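Local coordinates for protein Zn-dependent hydrolase of metallo-beta-lactamase superfamily TM0207 (Thermotoga maritima, PDB 1VJN) that is a putative zinc-dependent hydrolase of the metallo-beta-lactamase superfamily, at residues F23-T34 with F111-H120; V146-A157 with F181-L192. All coordinates share one frame; numbering follows the deposited sequence.

The two contacts lie on opposite sides of the chain's centre, their centres about 25 Å apart. They come in series: contact 1 is complete before contact 2 begins. Contact 1 joins two beta hairpins, 22-27/30-34 of the six-stranded sheet and 105-113/116-120 of the eight-stranded sheet. It is buried between the sheets. Contact 2 lies at the outer layer of the eight-stranded sheet. There the loop after strand 141-145 and the start of helix 154-163 meet the segment 181-192. The nearest atoms of the two contacts are about 10 Å apart. Strand 116-120 lies beside strand 141-145, which leads into contact 2. Contact 1 joins two sheets face to face; contact 2 ties a helix and loop outside one.

Contact 1. Residues F23-T34 with F111-H120; sequences FALEMEGKTIVT and FEGEGIKVCH
Leu25, Ile32 and Thr34 close around the ring of Phe111, where two beta hairpins face each other between the two central sheets of the alpha-beta/beta-alpha metallo-beta-lactamase fold. Leu25 CD1 lies 3.6 Å from Phe111 CD2, its side chain crossing that of Phe111 at about a right angle. On the CE1 side of the ring, Ile32 CG2 reaches Phe111 CE1 at 3.6 Å, and the two side chains slide past each other in opposite directions. Thr34 CG2 approaches CZ.

Met27, present as selenomethionine, fills the next level. Its CG sits between the backbone N and the carbonyl carbon (chi1 47°); the chain then runs extended and bends at chi3. Met27 CE ends 3.2 Å from Gly113 O and also packs on Val118 CG2. Gly113 has no side chain to occupy the place beside SE.

At the other end, Phe23 CD1 lies near the edge of the His120 ring, with the ring planes at 82°. Thr34 OG1 accepts a hydrogen bond from Phe23 N at 3.1 Å. Both Thr34 OG1 and His120 NE2 are hydrogen-bonded to Ala21 O, which ties the two hairpins to one carbonyl. His120 ND1 pairs with Gly122 N. Trp17 stacks on Phe23.

Glu28-Gly29 forms a two-residue type I' turn, and Glu114-Gly115 comes close to one. The turns meet through their glutamates, whose carboxylate planes are stacked 20° apart. Glu114 N comes so close to Glu28 OE2 that the exact geometry there is doubtful. Glu28 N donates to Glu114 OE2 at 3.0 Å, from above the carboxylate plane.

Contact 2. Residues V146-A157 with F181-L192; sequences VGGTYTIGPKEA and FNLLPVDDFLKL
Val146 sets its CG1 methyl over the centre of one face of the Phe189 ring, in a CH-pi contact 3.7 Å from the centroid and 12° off the ring normal. This is the tight end of the contact. Phe189 CG is anti to the backbone N (chi1 -177°), which swings the ring toward Val146 and the helix start. Pro154 O meets the ring edge in plane, 3.4 Å from Phe189 CD1. Ala157 CB approaches CE1 obliquely. Outside the two segments, Phe193 meets Phe189 edge-to-face, and Ile169 and Pro171 also touch Phe189.

Pro154 is wedged between neighbours: its CD lies 3.6 Å from Leu184 CD1, and its CB packs on Phe189 and Leu192. It opens helix 154-163, the helix of a beta-alpha-beta crossover between the parallel strands 141-145 and 168-172. Gly153 holds the N-cap position, and its NH bonds to Glu156 OE1. This is the Glu half of a capping box; Gly153 has no side chain to return the bond.

Backbone atoms make the link in the middle. Leu184 N donates to Gly147 O at 3.0 Å, tilted 17° from the carbonyl plane. Close by, a water bridges Val146 O and Pro185 O.

Toward solvent the fit becomes looser. A second water donates to Gly147 O and Asn182 O and accepts from Thr149 OG1 at 2.7 Å. The exposed Tyr150 ring has Thr149 CG2 over one face, while Leu183 CD2 sits at its edge, 3.7 Å from Tyr150 CD2. Beyond it, Tyr150 OH lies at the edge of the Phe181 ring and 3.4 Å from Phe181 O; any bond between them is weak and not settled.

Contact 1. Residues F23-T34 with F111-H120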
loop_
_atom_site.group_PDB
_atom_site.type_symbol
_atom_site.label_atom_id
_atom_site.label_comp_id
_atom_site.label_asym_id
_atom_site.label_seq_id
_atom_site.Cartn_x
_atom_site.Cartn_y
_atom_site.Cartn_z
ATOM N N PHE A 23 5.707 2.554 -3.530
ATOM C CA PHE A 23 6.446 1.375 -3.156
ATOM C C PHE A 23 6.797 0.532 -4.372
ATOM O O PHE A 23 6.007 0.446 -5.323
ATOM C CB PHE A 23 5.551 0.494 -2.284
ATOM C CG PHE A 23 5.125 1.127 -0.995
ATOM C CD1 PHE A 23 4.047 2.004 -0.960
ATOM C CD2 PHE A 23 5.760 0.805 0.180
ATOM C CE1 PHE A 23 3.646 2.596 0.226
ATOM C CE2 PHE A 23 5.350 1.384 1.375
ATOM C CZ PHE A 23 4.295 2.277 1.395
ATOM N N ALA A 24 7.967 -0.081 -4.345
ATOM C CA ALA A 24 8.285 -1.170 -5.283
ATOM C C ALA A 24 8.120 -2.455 -4.509
ATOM O O ALA A 24 8.712 -2.625 -3.417
ATOM C CB ALA A 24 9.704 -1.059 -5.885
ATOM N N LEU A 25 7.270 -3.330 -5.052
ATOM C CA LEU A 25 7.087 -4.714 -4.578
ATOM C C LEU A 25 7.742 -5.685 -5.529
ATOM O O LEU A 25 7.429 -5.709 -6.719
ATOM C CB LEU A 25 5.591 -5.073 -4.495
ATOM C CG LEU A 25 4.686 -4.052 -3.852
ATOM C CD1 LEU A 25 3.224 -4.489 -4.004
ATOM C CD2 LEU A 25 5.061 -3.881 -2.407
ATOM N N GLU A 26 8.636 -6.502 -5.014
ATOM C CA GLU A 26 9.232 -7.563 -5.795
ATOM C C GLU A 26 8.758 -8.945 -5.340
ATOM O O GLU A 26 8.891 -9.320 -4.175
ATOM C CB GLU A 26 10.731 -7.482 -5.722
ATOM C CG GLU A 26 11.265 -6.176 -6.258
ATOM C CD GLU A 26 12.727 -5.954 -5.924
ATOM O OE1 GLU A 26 13.558 -6.868 -6.165
ATOM O OE2 GLU A 26 13.047 -4.854 -5.432
HETATM N N MSE A 27 8.193 -9.680 -6.284
HETATM C CA MSE A 27 7.656 -11.007 -6.061
HETATM C C MSE A 27 7.600 -11.726 -7.416
HETATM O O MSE A 27 7.155 -11.148 -8.403
HETATM C CB MSE A 27 6.253 -10.930 -5.430
HETATM C CG MSE A 27 5.280 -9.931 -6.097
HETATM SE SE MSE A 27 3.382 -9.898 -5.343
HETATM C CE MSE A 27 3.679 -10.608 -3.434
ATOM N N GLU A 28 8.079 -12.969 -7.453
ATOM C CA GLU A 28 8.025 -13.819 -8.654
ATOM C C GLU A 28 8.992 -13.370 -9.752
ATOM O O GLU A 28 8.696 -13.570 -10.922
ATOM C CB GLU A 28 6.605 -13.847 -9.254
ATOM C CG GLU A 28 5.462 -14.012 -8.258
ATOM C CD GLU A 28 5.302 -15.438 -7.780
ATOM O OE1 GLU A 28 5.920 -16.360 -8.373
ATOM O OE2 GLU A 28 4.556 -15.630 -6.797
ATOM N N GLY A 29 10.131 -12.774 -9.395
ATOM C CA GLY A 29 11.029 -12.155 -10.385
ATOM C C GLY A 29 10.361 -10.999 -11.145
ATOM O O GLY A 29 10.730 -10.709 -12.273
ATOM N N LYS A 30 9.340 -10.366 -10.550
ATOM C CA LYS A 30 8.674 -9.231 -11.165
ATOM C C LYS A 30 8.661 -8.083 -10.180
ATOM O O LYS A 30 8.831 -8.295 -9.004
ATOM C CB LYS A 30 7.235 -9.569 -11.560
ATOM C CG LYS A 30 7.112 -10.702 -12.593
ATOM C CD LYS A 30 7.927 -10.416 -13.885
ATOM C CE LYS A 30 7.932 -11.610 -14.872
ATOM N NZ LYS A 30 9.308 -11.904 -15.393
ATOM N N THR A 31 8.419 -6.886 -10.689
ATOM C CA THR A 31 8.396 -5.679 -9.911
ATOM C C THR A 31 7.156 -4.905 -10.185
ATOM O O THR A 31 6.809 -4.628 -11.323
ATOM C CB THR A 31 9.647 -4.816 -10.273
ATOM O OG1 THR A 31 10.818 -5.475 -9.813
ATOM C CG2 THR A 31 9.656 -3.496 -9.531
ATOM N N ILE A 32 6.468 -4.546 -9.113
ATOM C CA ILE A 32 5.283 -3.689 -9.190
ATOM C C ILE A 32 5.616 -2.365 -8.513
ATOM O O ILE A 32 6.208 -2.363 -7.430
ATOM C CB ILE A 32 4.134 -4.352 -8.452
ATOM C CG1 ILE A 32 3.773 -5.683 -9.126
ATOM C CG2 ILE A 32 2.956 -3.464 -8.433
ATOM C CD1 ILE A 32 3.207 -6.701 -8.200
ATOM N N VAL A 33 5.292 -1.256 -9.156
ATOM C CA VAL A 33 5.420 0.061 -8.546
ATOM C C VAL A 33 4.026 0.692 -8.368
ATOM O O VAL A 33 3.223 0.775 -9.311
ATOM C CB VAL A 33 6.377 0.984 -9.328
ATOM C CG1 VAL A 33 6.507 2.383 -8.606
ATOM C CG2 VAL A 33 7.746 0.347 -9.462
ATOM N N THR A 34 3.700 1.060 -7.140
ATOM C CA THR A 34 2.449 1.748 -6.855
ATOM C C THR A 34 2.651 3.232 -6.845
ATOM O O THR A 34 3.660 3.687 -6.372
ATOM C CB THR A 34 1.911 1.389 -5.500
ATOM O OG1 THR A 34 2.842 1.806 -4.489
ATOM C CG2 THR A 34 1.838 -0.126 -5.383
ATOM N N PHE A 111 -2.321 -7.516 -4.552
ATOM C CA PHE A 111 -1.320 -8.298 -5.284
ATOM C C PHE A 111 -1.172 -9.662 -4.610
ATOM O O PHE A 111 -0.959 -9.764 -3.390
ATOM C CB PHE A 111 0.009 -7.557 -5.312
ATOM C CG PHE A 111 -0.138 -6.124 -5.689
ATOM C CD1 PHE A 111 -0.197 -5.752 -7.023
ATOM C CD2 PHE A 111 -0.244 -5.150 -4.725
ATOM C CE1 PHE A 111 -0.342 -4.451 -7.379
ATOM C CE2 PHE A 111 -0.403 -3.838 -5.080
ATOM C CZ PHE A 111 -0.467 -3.484 -6.397
ATOM N N GLU A 112 -1.308 -10.708 -5.406
ATOM C CA GLU A 112 -1.271 -12.071 -4.897
ATOM C C GLU A 112 -0.085 -12.742 -5.546
ATOM O O GLU A 112 -0.049 -12.881 -6.764
ATOM C CB GLU A 112 -2.583 -12.794 -5.212
ATOM C CG GLU A 112 -2.694 -14.201 -4.633
ATOM C CD GLU A 112 -4.143 -14.692 -4.466
ATOM O OE1 GLU A 112 -5.106 -13.958 -4.799
ATOM O OE2 GLU A 112 -4.327 -15.832 -3.975
ATOM N N GLY A 113 0.904 -13.102 -4.734
ATOM C CA GLY A 113 2.149 -13.649 -5.257
ATOM C C GLY A 113 3.020 -14.286 -4.206
ATOM O O GLY A 113 3.204 -13.732 -3.123
ATOM N N GLU A 114 3.573 -15.447 -4.546
ATOM C CA GLU A 114 4.365 -16.249 -3.618
ATOM C C GLU A 114 3.567 -16.656 -2.387
ATOM O O GLU A 114 4.109 -16.637 -1.282
ATOM C CB GLU A 114 5.637 -15.494 -3.191
ATOM C CG GLU A 114 6.857 -15.852 -4.037
ATOM C CD GLU A 114 7.599 -14.621 -4.499
ATOM O OE1 GLU A 114 7.114 -13.504 -4.179
ATOM O OE2 GLU A 114 8.643 -14.772 -5.182
ATOM N N GLY A 115 2.300 -17.027 -2.580
ATOM C CA GLY A 115 1.380 -17.236 -1.453
ATOM C C GLY A 115 1.364 -16.115 -0.398
ATOM O O GLY A 115 1.269 -16.380 0.796
ATOM N N ILE A 116 1.496 -14.869 -0.835
ATOM C CA ILE A 116 1.389 -13.705 0.043
ATOM C C ILE A 116 0.456 -12.748 -0.683
ATOM O O ILE A 116 0.574 -12.597 -1.914
ATOM C CB ILE A 116 2.782 -13.060 0.319
ATOM C CG1 ILE A 116 3.705 -14.056 1.052
ATOM C CG2 ILE A 116 2.632 -11.781 1.169
ATOM C CD1 ILE A 116 5.083 -13.494 1.482
ATOM N N LYS A 117 -0.491 -12.164 0.053
ATOM C CA LYS A 117 -1.394 -11.159 -0.479
ATOM C C LYS A 117 -1.040 -9.808 0.117
ATOM O O LYS A 117 -1.024 -9.609 1.342
ATOM C CB LYS A 117 -2.875 -11.477 -0.180
ATOM C CG LYS A 117 -3.494 -12.536 -1.072
ATOM C CD LYS A 117 -4.653 -13.188 -0.360
ATOM C CE LYS A 117 -5.461 -14.084 -1.272
ATOM N NZ LYS A 117 -4.839 -15.446 -1.380
ATOM N N VAL A 118 -0.741 -8.875 -0.770
ATOM C CA VAL A 118 -0.346 -7.539 -0.391
ATOM C C VAL A 118 -1.434 -6.612 -0.850
ATOM O O VAL A 118 -1.941 -6.770 -1.975
ATOM C CB VAL A 118 0.995 -7.149 -1.049
ATOM C CG1 VAL A 118 1.423 -5.739 -0.608
ATOM C CG2 VAL A 118 2.077 -8.177 -0.713
ATOM N N CYS A 119 -1.796 -5.660 0.010
ATOM C CA CYS A 119 -2.841 -4.658 -0.276
ATOM C C CYS A 119 -2.376 -3.221 -0.088
ATOM O O CYS A 119 -2.002 -2.805 0.992
ATOM C CB CYS A 119 -4.086 -4.882 0.613
ATOM S SG CYS A 119 -5.507 -3.833 0.217
ATOM N N HIS A 120 -2.525 -2.431 -1.140
ATOM C CA HIS A 120 -2.262 -1.011 -1.072
ATOM C C HIS A 120 -3.599 -0.311 -1.066
ATOM O O HIS A 120 -4.347 -0.321 -2.055
ATOM C CB HIS A 120 -1.478 -0.596 -2.301
ATOM C CG HIS A 120 -0.994 0.815 -2.291
ATOM N ND1 HIS A 120 -1.835 1.899 -2.441
ATOM C CD2 HIS A 120 0.265 1.312 -2.262
ATOM C CE1 HIS A 120 -1.110 3.003 -2.439
ATOM N NE2 HIS A 120 0.171 2.672 -2.372
#

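Contact 2. Residues V146-A157 with F181-L192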
loop_
_atom_site.group_PDB
_atom_site.type_symbol
_atom_site.label_atom_id
_atom_site.label_comp_id
_atom_site.label_asym_id
_atom_site.label_seq_id
_atom_site.Cartn_x
_atom_site.Cartn_y
_atom_site.Cartn_z
ATOM N N VAL A 146 -2.978 6.662 7.468
ATOM C CA VAL A 146 -3.363 6.929 8.837
ATOM C C VAL A 146 -3.362 8.410 9.260
ATOM O O VAL A 146 -3.485 8.703 10.449
ATOM C CB VAL A 146 -2.411 6.174 9.823
ATOM C CG1 VAL A 146 -2.443 4.662 9.561
ATOM C CG2 VAL A 146 -0.951 6.725 9.771
ATOM N N GLY A 147 -3.209 9.339 8.320
ATOM C CA GLY A 147 -3.110 10.761 8.679
ATOM C C GLY A 147 -4.396 11.489 9.056
ATOM O O GLY A 147 -4.310 12.600 9.579
ATOM N N GLY A 148 -5.571 10.944 8.714
ATOM C CA GLY A 148 -6.855 11.409 9.309
ATOM C C GLY A 148 -7.819 12.458 8.729
ATOM O O GLY A 148 -9.011 12.523 9.139
ATOM N N THR A 149 -7.372 13.288 7.818
ATOM C CA THR A 149 -8.282 14.339 7.279
ATOM C C THR A 149 -8.602 14.032 5.813
ATOM O O THR A 149 -9.755 13.951 5.410
ATOM C CB THR A 149 -7.542 15.669 7.399
ATOM O OG1 THR A 149 -7.458 16.000 8.779
ATOM C CG2 THR A 149 -8.290 16.848 6.795
ATOM N N TYR A 150 -7.535 13.830 5.038
ATOM C CA TYR A 150 -7.573 13.529 3.605
ATOM C C TYR A 150 -7.778 12.027 3.375
ATOM O O TYR A 150 -8.117 11.599 2.281
ATOM C CB TYR A 150 -6.244 13.963 2.980
ATOM C CG TYR A 150 -5.930 15.352 3.418
ATOM C CD1 TYR A 150 -6.702 16.423 2.974
ATOM C CD2 TYR A 150 -4.923 15.601 4.355
ATOM C CE1 TYR A 150 -6.448 17.721 3.411
ATOM C CE2 TYR A 150 -4.658 16.880 4.793
ATOM C CZ TYR A 150 -5.421 17.941 4.325
ATOM O OH TYR A 150 -5.168 19.222 4.779
ATOM N N THR A 151 -7.518 11.242 4.407
ATOM C CA THR A 151 -7.760 9.807 4.416
ATOM C C THR A 151 -8.326 9.461 5.758
ATOM O O THR A 151 -8.557 10.317 6.596
ATOM C CB THR A 151 -6.433 9.016 4.216
ATOM O OG1 THR A 151 -5.551 9.208 5.345
ATOM C CG2 THR A 151 -5.635 9.545 2.996
ATOM N N ILE A 152 -8.494 8.180 5.993
ATOM C CA ILE A 152 -8.824 7.688 7.308
ATOM C C ILE A 152 -7.717 8.033 8.282
ATOM O O ILE A 152 -6.580 8.319 7.878
ATOM C CB ILE A 152 -9.069 6.176 7.293
ATOM C CG1 ILE A 152 -7.951 5.401 6.569
ATOM C CG2 ILE A 152 -10.383 5.874 6.578
ATOM C CD1 ILE A 152 -8.049 3.864 6.726
ATOM N N GLY A 153 -8.096 8.026 9.545
ATOM C CA GLY A 153 -7.243 8.292 10.669
ATOM C C GLY A 153 -6.832 6.986 11.303
ATOM O O GLY A 153 -7.171 5.898 10.801
ATOM N N PRO A 154 -6.104 7.093 12.411
ATOM C CA PRO A 154 -5.519 5.943 13.079
ATOM C C PRO A 154 -6.502 4.867 13.568
ATOM O O PRO A 154 -6.250 3.687 13.347
ATOM C CB PRO A 154 -4.739 6.574 14.261
ATOM C CG PRO A 154 -5.239 7.936 14.423
ATOM C CD PRO A 154 -5.757 8.354 13.074
ATOM N N LYS A 155 -7.598 5.252 14.235
ATOM C CA LYS A 155 -8.507 4.266 14.727
ATOM C C LYS A 155 -9.243 3.555 13.605
ATOM O O LYS A 155 -9.458 2.357 13.665
ATOM C CB LYS A 155 -9.488 4.898 15.697
ATOM C CG LYS A 155 -8.805 5.561 16.904
ATOM C CD LYS A 155 -9.840 6.009 17.968
ATOM C CE LYS A 155 -9.184 6.221 19.378
ATOM N NZ LYS A 155 -10.192 6.420 20.505
ATOM N N GLU A 156 -9.620 4.288 12.558
ATOM C CA GLU A 156 -10.291 3.684 11.430
ATOM C C GLU A 156 -9.303 2.784 10.684
ATOM O O GLU A 156 -9.708 1.790 10.116
ATOM C CB GLU A 156 -10.787 4.747 10.456
ATOM C CG GLU A 156 -11.929 5.609 10.974
ATOM C CD GLU A 156 -12.123 6.853 10.109
ATOM O OE1 GLU A 156 -11.177 7.702 9.990
ATOM O OE2 GLU A 156 -13.211 6.970 9.548
ATOM N N ALA A 157 -8.015 3.144 10.650
ATOM C CA ALA A 157 -7.035 2.275 9.963
ATOM C C ALA A 157 -6.873 0.947 10.680
ATOM O O ALA A 157 -6.781 -0.105 10.033
ATOM C CB ALA A 157 -5.717 2.947 9.815
ATOM N N PHE A 181 0.374 19.796 7.305
ATOM C CA PHE A 181 -0.914 20.455 7.529
ATOM C C PHE A 181 -2.076 19.467 7.603
ATOM O O PHE A 181 -2.346 18.701 6.663
ATOM C CB PHE A 181 -1.173 21.522 6.458
ATOM C CG PHE A 181 -2.223 22.503 6.843
ATOM C CD1 PHE A 181 -1.910 23.631 7.565
ATOM C CD2 PHE A 181 -3.550 22.276 6.486
ATOM C CE1 PHE A 181 -2.900 24.524 7.946
ATOM C CE2 PHE A 181 -4.553 23.172 6.862
ATOM C CZ PHE A 181 -4.225 24.283 7.584
ATOM N N ASN A 182 -2.739 19.467 8.751
ATOM C CA ASN A 182 -3.820 18.534 9.023
ATOM C C ASN A 182 -3.476 17.093 8.796
ATOM O O ASN A 182 -4.312 16.327 8.271
ATOM C CB ASN A 182 -5.045 18.856 8.156
ATOM C CG ASN A 182 -5.883 19.917 8.735
ATOM O OD1 ASN A 182 -5.881 20.144 9.949
ATOM N ND2 ASN A 182 -6.636 20.572 7.888
ATOM N N LEU A 183 -2.265 16.694 9.164
ATOM C CA LEU A 183 -1.910 15.287 9.115
ATOM C C LEU A 183 -1.423 14.856 10.492
ATOM O O LEU A 183 -0.570 15.502 11.053
ATOM C CB LEU A 183 -0.793 15.064 8.135
ATOM C CG LEU A 183 -1.063 15.122 6.660
ATOM C CD1 LEU A 183 0.232 14.793 5.958
ATOM C CD2 LEU A 183 -2.167 14.122 6.295
ATOM N N LEU A 184 -1.941 13.747 11.007
ATOM C CA LEU A 184 -1.538 13.255 12.313
ATOM C C LEU A 184 -0.204 12.528 12.220
ATOM O O LEU A 184 0.146 11.979 11.172
ATOM C CB LEU A 184 -2.601 12.314 12.865
ATOM C CG LEU A 184 -3.972 12.944 13.146
ATOM C CD1 LEU A 184 -5.041 11.886 13.387
ATOM C CD2 LEU A 184 -3.914 13.953 14.331
ATOM N N PRO A 185 0.551 12.521 13.315
ATOM C CA PRO A 185 1.776 11.758 13.369
ATOM C C PRO A 185 1.504 10.242 13.348
ATOM O O PRO A 185 0.451 9.813 13.773
ATOM C CB PRO A 185 2.389 12.181 14.692
ATOM C CG PRO A 185 1.245 12.565 15.514
ATOM C CD PRO A 185 0.307 13.257 14.575
ATOM N N VAL A 186 2.470 9.465 12.849
ATOM C CA VAL A 186 2.377 8.019 12.861
ATOM C C VAL A 186 2.258 7.495 14.305
ATOM O O VAL A 186 1.656 6.467 14.547
ATOM C CB VAL A 186 3.591 7.356 12.096
ATOM C CG1 VAL A 186 4.884 7.470 12.833
ATOM C CG2 VAL A 186 3.268 5.906 11.826
ATOM N N ASP A 187 2.795 8.234 15.265
ATOM C CA ASP A 187 2.714 7.834 16.675
ATOM C C ASP A 187 1.274 7.637 17.167
ATOM O O ASP A 187 1.042 6.814 18.050
ATOM C CB ASP A 187 3.415 8.862 17.565
ATOM C CG ASP A 187 4.953 8.849 17.416
ATOM O OD1 ASP A 187 5.531 8.015 16.658
ATOM O OD2 ASP A 187 5.671 9.669 18.051
ATOM N N ASP A 188 0.302 8.373 16.593
ATOM C CA ASP A 188 -1.114 8.195 16.968
ATOM C C ASP A 188 -1.670 6.845 16.560
ATOM O O ASP A 188 -2.567 6.317 17.171
ATOM C CB ASP A 188 -1.993 9.270 16.318
ATOM C CG ASP A 188 -1.798 10.635 16.933
ATOM O OD1 ASP A 188 -0.876 10.820 17.761
ATOM O OD2 ASP A 188 -2.521 11.602 16.635
ATOM N N PHE A 189 -1.174 6.296 15.481
ATOM C CA PHE A 189 -1.529 4.940 15.091
ATOM C C PHE A 189 -0.768 3.924 15.935
ATOM O O PHE A 189 -1.336 2.940 16.426
ATOM C CB PHE A 189 -1.222 4.813 13.621
ATOM C CG PHE A 189 -1.575 3.500 13.014
ATOM C CD1 PHE A 189 -2.885 3.087 12.923
ATOM C CD2 PHE A 189 -0.568 2.693 12.452
ATOM C CE1 PHE A 189 -3.203 1.899 12.327
ATOM C CE2 PHE A 189 -0.886 1.490 11.864
ATOM C CZ PHE A 189 -2.194 1.092 11.785
ATOM N N LEU A 190 0.522 4.153 16.143
ATOM C CA LEU A 190 1.356 3.175 16.877
ATOM C C LEU A 190 0.874 2.904 18.300
ATOM O O LEU A 190 1.003 1.790 18.809
ATOM C CB LEU A 190 2.826 3.625 16.928
ATOM C CG LEU A 190 3.480 3.877 15.576
ATOM C CD1 LEU A 190 4.957 4.289 15.735
ATOM C CD2 LEU A 190 3.354 2.668 14.675
ATOM N N LYS A 191 0.352 3.929 18.962
ATOM C CA LYS A 191 -0.160 3.771 20.313
ATOM C C LYS A 191 -1.346 2.784 20.424
ATOM O O LYS A 191 -1.700 2.367 21.514
ATOM C CB LYS A 191 -0.506 5.129 20.949
ATOM C CG LYS A 191 -1.505 5.981 20.179
ATOM C CD LYS A 191 -2.558 6.658 21.071
ATOM C CE LYS A 191 -1.966 7.557 22.158
ATOM N NZ LYS A 191 -3.002 7.895 23.221
ATOM N N LEU A 192 -1.916 2.361 19.300
ATOM C CA LEU A 192 -3.064 1.469 19.318
ATOM C C LEU A 192 -2.673 0.009 19.308
ATOM O O LEU A 192 -3.539 -0.866 19.365
ATOM C CB LEU A 192 -3.959 1.782 18.111
ATOM C CG LEU A 192 -4.493 3.223 18.044
ATOM C CD1 LEU A 192 -5.257 3.436 16.712
ATOM C CD2 LEU A 192 -5.373 3.584 19.269
HETATM O O HOH W 1 -1.926 8.289 12.899
HETATM O O HOH W 2 -5.791 14.581 10.440
#